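Local coordinates for protein transcriptional regulator (LacI family) (Clostridium acetobutylicum ATCC 824, PDB 3G85) that probably regulates transcription as a DNA-binding factor of the LacI family, crystallised here without its DNA-binding head, at residues 15-21 with 48-54; 71-77 with 93-99. All coordinates share one frame; numbering follows the deposited sequence.

How the contacts relate
Contacts 1 and 2 lie in one six-stranded parallel sheet, with their centres about 11 Å apart. Both segments of contact 1 precede those of contact 2 in the sequence. Contact 1 joins edge strand 46-52 to strand 13-19, with helix 27-40 between them in sequence. Contact 2 pairs strand 71-74 with strand 94-97, and helix 79-87 lies between them in sequence. Strands 13-19 and 71-74 are neighbours, and probable backbone hydrogen bonds pair A15 O with I73 N and Y17 N with I73 O, joining the two contacts. The strand order 2-1-3-4 is that of a Rossmann-like subdomain, as in the periplasmic binding protein-like core of LacI-family regulators.

Contact 1. Residues 15-21 with 48-54; sequences ALYWSSD and VICPYKT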
loop_
_atom_site.group_PDB
_atom_site.type_symbol
_atom_site.label_atom_id
_atom_site.label_comp_id
_atom_site.label_asym_id
_atom_site.label_seq_id
_atom_site.Cartn_x
_atom_site.Cartn_y
_atom_site.Cartn_z
ATOM N N ALA A 15 9.544 10.228 -14.761
ATOM C CA ALA A 15 9.737 10.646 -13.371
ATOM C C ALA A 15 8.741 9.930 -12.450
ATOM O O ALA A 15 7.529 9.880 -12.738
ATOM C CB ALA A 15 9.602 12.164 -13.235
ATOM N N LEU A 16 9.261 9.401 -11.344
ATOM C CA LEU A 16 8.422 8.906 -10.277
ATOM C C LEU A 16 8.370 10.006 -9.225
ATOM O O LEU A 16 9.376 10.254 -8.542
ATOM C CB LEU A 16 8.992 7.634 -9.677
ATOM C CG LEU A 16 8.259 7.039 -8.476
ATOM C CD1 LEU A 16 6.832 6.581 -8.859
ATOM C CD2 LEU A 16 9.082 5.907 -7.904
ATOM N N TYR A 17 7.216 10.666 -9.116
ATOM C CA TYR A 17 7.033 11.660 -8.057
ATOM C C TYR A 17 6.665 10.973 -6.739
ATOM O O TYR A 17 5.678 10.260 -6.690
ATOM C CB TYR A 17 5.969 12.655 -8.469
ATOM C CG TYR A 17 6.531 13.633 -9.455
ATOM C CD1 TYR A 17 7.244 14.743 -9.012
ATOM C CD2 TYR A 17 6.423 13.403 -10.838
ATOM C CE1 TYR A 17 7.799 15.644 -9.903
ATOM C CE2 TYR A 17 6.981 14.296 -11.768
ATOM C CZ TYR A 17 7.687 15.417 -11.278
ATOM O OH TYR A 17 8.250 16.319 -12.148
ATOM N N TRP A 18 7.460 11.251 -5.694
ATOM C CA TRP A 18 7.410 10.533 -4.420
ATOM C C TRP A 18 7.074 11.491 -3.270
ATOM O O TRP A 18 7.949 12.231 -2.772
ATOM C CB TRP A 18 8.775 9.864 -4.137
ATOM C CG TRP A 18 8.696 8.926 -2.968
ATOM C CD1 TRP A 18 9.062 9.174 -1.675
ATOM C CD2 TRP A 18 8.232 7.563 -3.007
ATOM N NE1 TRP A 18 8.826 8.049 -0.896
ATOM C CE2 TRP A 18 8.285 7.065 -1.692
ATOM C CE3 TRP A 18 7.701 6.742 -4.028
ATOM C CZ2 TRP A 18 7.926 5.745 -1.380
ATOM C CZ3 TRP A 18 7.290 5.438 -3.697
ATOM C CH2 TRP A 18 7.408 4.960 -2.377
ATOM N N SER A 19 5.805 11.490 -2.885
ATOM C CA SER A 19 5.312 12.357 -1.797
ATOM C C SER A 19 6.010 12.075 -0.440
ATOM O O SER A 19 6.278 10.916 -0.075
ATOM C CB SER A 19 3.809 12.160 -1.668
ATOM O OG SER A 19 3.300 13.046 -0.694
ATOM N N SER A 20 6.290 13.136 0.307
ATOM C CA SER A 20 6.934 12.996 1.622
ATOM C C SER A 20 6.049 12.267 2.664
ATOM O O SER A 20 6.547 11.813 3.700
ATOM C CB SER A 20 7.376 14.399 2.122
ATOM O OG SER A 20 6.231 15.177 2.397
ATOM N N ASP A 21 4.749 12.159 2.436
ATOM C CA ASP A 21 3.921 11.439 3.430
ATOM C C ASP A 21 4.076 9.900 3.357
ATOM O O ASP A 21 3.684 9.198 4.286
ATOM C CB ASP A 21 2.450 11.867 3.397
ATOM C CG ASP A 21 1.774 11.599 2.061
ATOM O OD1 ASP A 21 2.456 11.301 1.055
ATOM O OD2 ASP A 21 0.524 11.688 2.023
ATOM N N VAL A 48 13.789 8.604 -13.105
ATOM C CA VAL A 48 14.291 9.555 -12.146
ATOM C C VAL A 48 13.264 9.519 -11.014
ATOM O O VAL A 48 12.085 9.286 -11.286
ATOM C CB VAL A 48 14.344 10.890 -12.892
ATOM C CG1 VAL A 48 14.046 12.038 -12.034
ATOM C CG2 VAL A 48 15.687 11.009 -13.616
ATOM N N ILE A 49 13.707 9.609 -9.751
ATOM C CA ILE A 49 12.782 9.711 -8.624
ATOM C C ILE A 49 12.841 11.160 -8.094
ATOM O O ILE A 49 13.932 11.673 -7.805
ATOM C CB ILE A 49 13.117 8.672 -7.519
ATOM C CG1 ILE A 49 13.069 7.230 -8.068
ATOM C CG2 ILE A 49 12.189 8.826 -6.296
ATOM C CD1 ILE A 49 13.809 6.243 -7.138
ATOM N N CYS A 50 11.676 11.798 -8.004
ATOM C CA CYS A 50 11.518 13.185 -7.576
ATOM C C CYS A 50 10.718 13.249 -6.266
ATOM O O CYS A 50 9.467 13.324 -6.272
ATOM C CB CYS A 50 10.808 13.998 -8.663
ATOM S SG CYS A 50 11.661 13.995 -10.242
ATOM N N PRO A 51 11.435 13.248 -5.128
ATOM C CA PRO A 51 10.794 13.472 -3.826
ATOM C C PRO A 51 10.185 14.872 -3.841
ATOM O O PRO A 51 10.824 15.820 -4.333
ATOM C CB PRO A 51 11.980 13.417 -2.848
ATOM C CG PRO A 51 13.044 12.646 -3.547
ATOM C CD PRO A 51 12.900 13.070 -4.993
ATOM N N TYR A 52 8.961 15.003 -3.383
ATOM C CA TYR A 52 8.368 16.309 -3.183
ATOM C C TYR A 52 7.552 16.317 -1.907
ATOM O O TYR A 52 7.139 15.275 -1.400
ATOM C CB TYR A 52 7.507 16.676 -4.396
ATOM C CG TYR A 52 6.254 15.853 -4.513
ATOM C CD1 TYR A 52 6.281 14.601 -5.135
ATOM C CD2 TYR A 52 5.023 16.337 -4.042
ATOM C CE1 TYR A 52 5.102 13.831 -5.231
ATOM C CE2 TYR A 52 3.865 15.577 -4.130
ATOM C CZ TYR A 52 3.908 14.326 -4.743
ATOM O OH TYR A 52 2.753 13.548 -4.871
ATOM N N LYS A 53 7.313 17.508 -1.371
ATOM C CA LYS A 53 6.603 17.634 -0.115
ATOM C C LYS A 53 5.108 17.420 -0.315
ATOM O O LYS A 53 4.562 17.846 -1.314
ATOM C CB LYS A 53 6.910 19.024 0.473
ATOM C CG LYS A 53 6.341 19.324 1.826
ATOM C CD LYS A 53 6.949 20.688 2.267
ATOM C CE LYS A 53 6.109 21.415 3.308
ATOM N NZ LYS A 53 5.664 20.506 4.420
ATOM N N THR A 54 4.461 16.725 0.617
ATOM C CA THR A 54 3.011 16.508 0.558
ATOM C C THR A 54 2.281 17.785 0.111
ATOM O O THR A 54 2.593 18.872 0.591
ATOM C CB THR A 54 2.466 16.103 1.949
ATOM O OG1 THR A 54 3.121 14.900 2.378
ATOM C CG2 THR A 54 0.962 15.876 1.903
HETATM O O HOH W 1 3.562 10.811 -4.652
#
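Strands 15-19 and 48-52 run parallel, their axes 26° apart, and L16 N, C50 N, W18 N and Y52 N give the four interstrand hydrogen bonds, the first from L16 N to V48 O at 2.8 Å. On one face of the pair, C50 meets the Y17 ring. C50 SG lies over a face of the Y17 ring, 4.6 Å from its centroid, a sulfur-aromatic contact. C50 CB also packs on Y17 CE1 at 3.6 Å. The end of the Y52 side chain comes close to strand 15-19. With chi1 at 70°, Y52 CG is tucked over its own backbone, and the ring comes to lie beneath S19 CA. This is a CH-pi contact, with S19 CA 3.9 Å from the centroid of the Y52 ring. Strand 13-19, helix 27-40 and strand 46-52 form a beta-alpha-beta unit, with 46-52 at the sheet edge. On the opposite face, W18 CB reaches I49 CG2 at 4.2 Å, and F30 of the helix meets the W18 ring edge-to-face. A water binds Y17 O, S19 N and Y52 OH, so it ties the phenol to the neighbouring strand. Beyond the strands, S20 OG accepts a hydrogen bond from T54 N at 2.9 Å. S19 OG donates to D21 OD1 at 2.6 Å, from above the carboxylate plane. N76 also hydrogen-bonds to D21 OD1 through its ND2.

Contact 2. Residues 71-77 with 93-99; sequences AAIIANI and PIILFNR
Strands 71-74 and 94-97 are the parallel strands of a beta-alpha-beta unit whose crossover includes helix 79-87, and A72 N bonds to P93 O at 2.9 Å. I95 N, I74 N and F97 N carry the backbone ladder on to the strand ends. On the face that meets helix 79-87, I74 CG1 touches two side chains of the other strand, I94 CG2 at 3.8 Å and L96 CD2 at 3.9 Å. The I74 and L96 side chains run alongside each other in the same direction. L82 and L85 of the helix touch L96. On the other face, I73 packs on C252 and I95 on V256 of helix 245-260. Past the strands, R99 reaches back to segment 71-77. Its chain bends at chi2 (-83°), and the guanidinium edge faces N76 and I77. R99 NH2 donates to N76 OD1 at 2.6 Å; its approach to I77 O is doubtfully short. The N76 oxygen lies in the guanidinium plane, but R99 NH2 stands above the amide plane; the two planes are 75° apart. R99 NH1 donates to N98 O at 2.8 Å. One water bridges I74 O, I77 N and F97 O, and lies over a face of the guanidinium. A second water joins I77 O to R99 NE. N76 OD1 also accepts a hydrogen bond from N139 ND2, which should help fix the amide. With N98 O on NH1, N76 OD1 on NH2 and a water on NE, the R99 guanidinium is restrained in rotation.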
loop_
_atom_site.group_PDB
_atom_site.type_symbol
_atom_site.label_atom_id
_atom_site.label_comp_id
_atom_site.label_asym_id
_atom_site.label_seq_id
_atom_site.Cartn_x
_atom_site.Cartn_y
_atom_site.Cartn_z
ATOM N N ALA A 71 7.196 11.561 -19.228
ATOM C CA ALA A 71 6.051 10.942 -18.562
ATOM C C ALA A 71 6.287 11.001 -17.060
ATOM O O ALA A 71 7.431 11.176 -16.597
ATOM C CB ALA A 71 5.900 9.487 -19.012
ATOM N N ALA A 72 5.216 10.855 -16.287
ATOM C CA ALA A 72 5.364 10.824 -14.830
ATOM C C ALA A 72 4.450 9.779 -14.244
ATOM O O ALA A 72 3.370 9.530 -14.780
ATOM C CB ALA A 72 5.030 12.174 -14.232
ATOM N N ILE A 73 4.873 9.218 -13.117
ATOM C CA ILE A 73 4.046 8.313 -12.318
ATOM C C ILE A 73 3.985 8.987 -10.956
ATOM O O ILE A 73 5.048 9.341 -10.408
ATOM C CB ILE A 73 4.748 6.950 -12.104
ATOM C CG1 ILE A 73 5.076 6.266 -13.446
ATOM C CG2 ILE A 73 3.868 6.062 -11.249
ATOM C CD1 ILE A 73 6.176 5.189 -13.368
ATOM N N ILE A 74 2.785 9.153 -10.399
ATOM C CA ILE A 74 2.660 9.755 -9.067
ATOM C C ILE A 74 2.366 8.668 -8.081
ATOM O O ILE A 74 1.305 8.055 -8.164
ATOM C CB ILE A 74 1.521 10.754 -8.972
ATOM C CG1 ILE A 74 1.413 11.633 -10.223
ATOM C CG2 ILE A 74 1.665 11.538 -7.644
ATOM C CD1 ILE A 74 2.672 12.384 -10.667
ATOM N N ALA A 75 3.306 8.426 -7.165
ATOM C CA ALA A 75 3.201 7.302 -6.222
ATOM C C ALA A 75 2.008 7.387 -5.255
ATOM O O ALA A 75 1.354 6.370 -4.988
ATOM C CB ALA A 75 4.510 7.135 -5.461
ATOM N N ASN A 76 1.738 8.588 -4.720
ATOM C CA ASN A 76 0.637 8.768 -3.773
ATOM C C ASN A 76 0.090 10.180 -3.848
ATOM O O ASN A 76 0.466 11.036 -3.028
ATOM C CB ASN A 76 1.093 8.432 -2.313
ATOM C CG ASN A 76 -0.029 8.652 -1.285
ATOM O OD1 ASN A 76 -1.175 8.239 -1.509
ATOM N ND2 ASN A 76 0.295 9.319 -0.166
ATOM N N ILE A 77 -0.754 10.455 -4.848
ATOM C CA ILE A 77 -1.212 11.820 -5.054
ATOM C C ILE A 77 -2.190 12.214 -3.928
ATOM O O ILE A 77 -3.004 11.389 -3.504
ATOM C CB ILE A 77 -1.826 12.003 -6.468
ATOM C CG1 ILE A 77 -1.959 13.503 -6.794
ATOM C CG2 ILE A 77 -3.150 11.167 -6.622
ATOM C CD1 ILE A 77 -1.973 13.818 -8.270
ATOM N N PRO A 93 2.150 12.293 -20.451
ATOM C CA PRO A 93 1.311 11.255 -19.852
ATOM C C PRO A 93 1.631 11.124 -18.362
ATOM O O PRO A 93 2.823 11.115 -17.988
ATOM C CB PRO A 93 1.765 9.983 -20.553
ATOM C CG PRO A 93 2.494 10.452 -21.786
ATOM C CD PRO A 93 3.104 11.744 -21.423
ATOM N N ILE A 94 0.582 11.007 -17.549
ATOM C CA ILE A 94 0.703 10.839 -16.099
ATOM C C ILE A 94 -0.060 9.602 -15.656
ATOM O O ILE A 94 -1.241 9.450 -15.957
ATOM C CB ILE A 94 0.147 12.053 -15.305
ATOM C CG1 ILE A 94 0.910 13.348 -15.671
ATOM C CG2 ILE A 94 0.171 11.755 -13.787
ATOM C CD1 ILE A 94 0.592 14.574 -14.832
ATOM N N ILE A 95 0.625 8.721 -14.940
ATOM C CA ILE A 95 -0.005 7.533 -14.362
ATOM C C ILE A 95 -0.185 7.747 -12.850
ATOM O O ILE A 95 0.780 8.051 -12.145
ATOM C CB ILE A 95 0.866 6.314 -14.591
ATOM C CG1 ILE A 95 1.199 6.214 -16.079
ATOM C CG2 ILE A 95 0.148 5.024 -14.159
ATOM C CD1 ILE A 95 2.009 5.079 -16.371
ATOM N N LEU A 96 -1.402 7.582 -12.362
ATOM C CA LEU A 96 -1.655 7.626 -10.940
ATOM C C LEU A 96 -1.494 6.222 -10.379
ATOM O O LEU A 96 -2.011 5.265 -10.947
ATOM C CB LEU A 96 -3.072 8.124 -10.656
ATOM C CG LEU A 96 -3.365 9.511 -11.242
ATOM C CD1 LEU A 96 -4.815 9.940 -10.810
ATOM C CD2 LEU A 96 -2.320 10.490 -10.753
ATOM N N PHE A 97 -0.799 6.105 -9.256
ATOM C CA PHE A 97 -0.617 4.824 -8.611
ATOM C C PHE A 97 -1.663 4.657 -7.516
ATOM O O PHE A 97 -1.738 5.476 -6.566
ATOM C CB PHE A 97 0.811 4.753 -8.048
ATOM C CG PHE A 97 1.258 3.373 -7.694
ATOM C CD1 PHE A 97 2.011 2.636 -8.590
ATOM C CD2 PHE A 97 0.968 2.829 -6.441
ATOM C CE1 PHE A 97 2.464 1.349 -8.266
ATOM C CE2 PHE A 97 1.411 1.528 -6.109
ATOM C CZ PHE A 97 2.155 0.798 -7.045
ATOM N N ASN A 98 -2.479 3.612 -7.648
ATOM C CA ASN A 98 -3.570 3.286 -6.739
ATOM C C ASN A 98 -4.585 4.414 -6.508
ATOM O O ASN A 98 -4.923 4.732 -5.359
ATOM C CB ASN A 98 -3.012 2.788 -5.382
ATOM C CG ASN A 98 -3.902 1.743 -4.731
ATOM O OD1 ASN A 98 -4.763 1.134 -5.375
ATOM N ND2 ASN A 98 -3.691 1.529 -3.440
ATOM N N ARG A 99 -5.041 5.030 -7.591
ATOM C CA ARG A 99 -6.140 5.980 -7.552
ATOM C C ARG A 99 -6.899 5.761 -8.791
ATOM O O ARG A 99 -6.352 5.990 -9.867
ATOM C CB ARG A 99 -5.646 7.412 -7.706
ATOM C CG ARG A 99 -4.898 7.894 -6.651
ATOM C CD ARG A 99 -5.779 8.417 -5.516
ATOM N NE ARG A 99 -4.831 9.001 -4.576
ATOM C CZ ARG A 99 -3.928 8.305 -3.895
ATOM N NH1 ARG A 99 -3.881 6.967 -3.997
ATOM N NH2 ARG A 99 -3.084 8.938 -3.100
HETATM O O HOH W 2 -1.276 8.256 -6.661
HETATM O O HOH W 3 -6.072 11.154 -3.570
#